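Cellulosomal scaffoldin (Bacteroides cellulosolvens, PDB 2XBT) probably binds cellulose through this family 3b carbohydrate-binding module, one domain of a long, secreted cellulosome scaffold protein. Local coordinates at residues A147-N151 and G152-Y156. Numbering follows the deposited sequence.
Sequences AVYYN and GALVY
Val148 faces two residues at once, Val155 and Tyr156, and the packing here is tight. Its carbonyl O takes a nearly straight bond from Val155 N (2.8 Å, 172° at the hydrogen) and a weak second one from Tyr156 N, while Val148 N donates to Tyr156 O at 2.9 Å. The extra residue makes a classic beta bulge and brings Val155 CG2 to 3.1 Å from Val148 O and 3.8 Å from Val148 CG1; the CG1 branch of Val155 rests on CB of Tyr150. Leu12 of strand 10-15 lies against Val148 and Tyr156, and Leu10 against Val155.

On the opposite face Tyr149 lays its ring across Leu154. With CG swung anti to the carbonyl carbon (chi1 -56°), the ring receives CD1 of Leu154 over one face, 4.3 Å from the centroid, a CH-pi contact. The same methyl reaches CB of Ala147, and Arg48 makes a cation-pi contact with the ring.

The hairpin ends the CBM3 beta sandwich: 147-150 pairs with 45-51, and 153-156 is an outermost strand of that sheet within the chain.

Toward the turn the packing gives way to solvent. Tyr150 and Ala153 close a type I' turn: Tyr150 N donates to Ala153 O at 2.8 Å, and the return bond, Ala153 N to Tyr150 O, is longer (3.1 Å) and comes from above the carbonyl plane of Tyr150. Asn151 and Gly152 are exposed at its corners; Gly152, whose positive phi (87°) suits glycine, donates its N-H to a water that bonds weakly to Tyr149 O. The Tyr150 ring leads away from the hairpin, and its OH accepts a hydrogen bond from Asp41 N.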
# COMPACT_ATOMS: atom_id res chain seq x y z
N ALA A 147 -3.72 -4.30 2.33
CA ALA A 147 -4.98 -3.87 2.94
C ALA A 147 -5.10 -2.36 2.97
O ALA A 147 -4.12 -1.65 3.21
CB ALA A 147 -5.10 -4.41 4.35
N VAL A 148 -6.33 -1.87 2.76
CA VAL A 148 -6.62 -0.45 2.84
C VAL A 148 -7.70 -0.21 3.90
O VAL A 148 -8.69 -0.95 3.96
CB VAL A 148 -7.16 0.06 1.52
CG1 VAL A 148 -7.35 1.59 1.60
CG2 VAL A 148 -6.23 -0.33 0.37
N TYR A 149 -7.50 0.80 4.73
CA TYR A 149 -8.44 1.13 5.80
C TYR A 149 -8.92 2.56 5.66
O TYR A 149 -8.18 3.43 5.21
CB TYR A 149 -7.77 0.97 7.15
CG TYR A 149 -7.19 -0.42 7.36
CD1 TYR A 149 -7.85 -1.35 8.14
CD2 TYR A 149 -6.01 -0.79 6.74
CE1 TYR A 149 -7.33 -2.62 8.33
CE2 TYR A 149 -5.48 -2.05 6.92
CZ TYR A 149 -6.14 -2.95 7.71
OH TYR A 149 -5.60 -4.20 7.87
N TYR A 150 -10.17 2.80 6.06
CA TYR A 150 -10.68 4.16 6.10
C TYR A 150 -11.15 4.42 7.52
O TYR A 150 -12.04 3.74 8.02
CB TYR A 150 -11.81 4.33 5.09
CG TYR A 150 -12.18 5.78 4.90
CD1 TYR A 150 -11.39 6.61 4.12
CD2 TYR A 150 -13.31 6.31 5.50
CE1 TYR A 150 -11.72 7.93 3.94
CE2 TYR A 150 -13.64 7.64 5.33
CZ TYR A 150 -12.85 8.44 4.54
OH TYR A 150 -13.18 9.77 4.37
N ASN A 151 -10.51 5.38 8.18
CA ASN A 151 -10.72 5.58 9.60
C ASN A 151 -10.51 4.31 10.42
O ASN A 151 -11.20 4.09 11.42
CB ASN A 151 -12.12 6.11 9.85
CG ASN A 151 -12.12 7.56 10.23
OD1 ASN A 151 -11.07 8.20 10.22
ND2 ASN A 151 -13.28 8.08 10.58
N GLY A 152 -9.58 3.47 9.99
CA GLY A 152 -9.28 2.26 10.74
C GLY A 152 -10.15 1.07 10.40
O GLY A 152 -9.92 -0.03 10.92
N ALA A 153 -11.15 1.25 9.54
CA ALA A 153 -11.99 0.15 9.11
C ALA A 153 -11.54 -0.41 7.77
O ALA A 153 -11.34 0.33 6.81
CB ALA A 153 -13.44 0.59 9.03
N LEU A 154 -11.40 -1.73 7.70
CA LEU A 154 -11.00 -2.40 6.46
C LEU A 154 -11.96 -2.16 5.30
O LEU A 154 -13.14 -2.50 5.37
CB LEU A 154 -10.87 -3.90 6.71
CG LEU A 154 -10.38 -4.76 5.54
CD1 LEU A 154 -8.99 -4.31 5.10
CD2 LEU A 154 -10.37 -6.23 5.95
N VAL A 155 -11.45 -1.59 4.21
CA VAL A 155 -12.26 -1.36 3.02
C VAL A 155 -11.79 -2.16 1.81
O VAL A 155 -12.53 -2.30 0.83
CB VAL A 155 -12.32 0.16 2.64
CG1 VAL A 155 -13.07 0.97 3.70
CG2 VAL A 155 -10.90 0.71 2.45
N TYR A 156 -10.57 -2.70 1.85
CA TYR A 156 -10.06 -3.45 0.71
C TYR A 156 -8.95 -4.39 1.14
O TYR A 156 -8.13 -4.04 1.99
CB TYR A 156 -9.54 -2.53 -0.41
CG TYR A 156 -8.94 -3.30 -1.58
CD1 TYR A 156 -9.68 -3.55 -2.71
CD2 TYR A 156 -7.62 -3.76 -1.55
CE1 TYR A 156 -9.16 -4.25 -3.79
CE2 TYR A 156 -7.08 -4.47 -2.61
CZ TYR A 156 -7.86 -4.72 -3.73
OH TYR A 156 -7.36 -5.41 -4.82
O HOH W 1 -7.31 4.45 8.19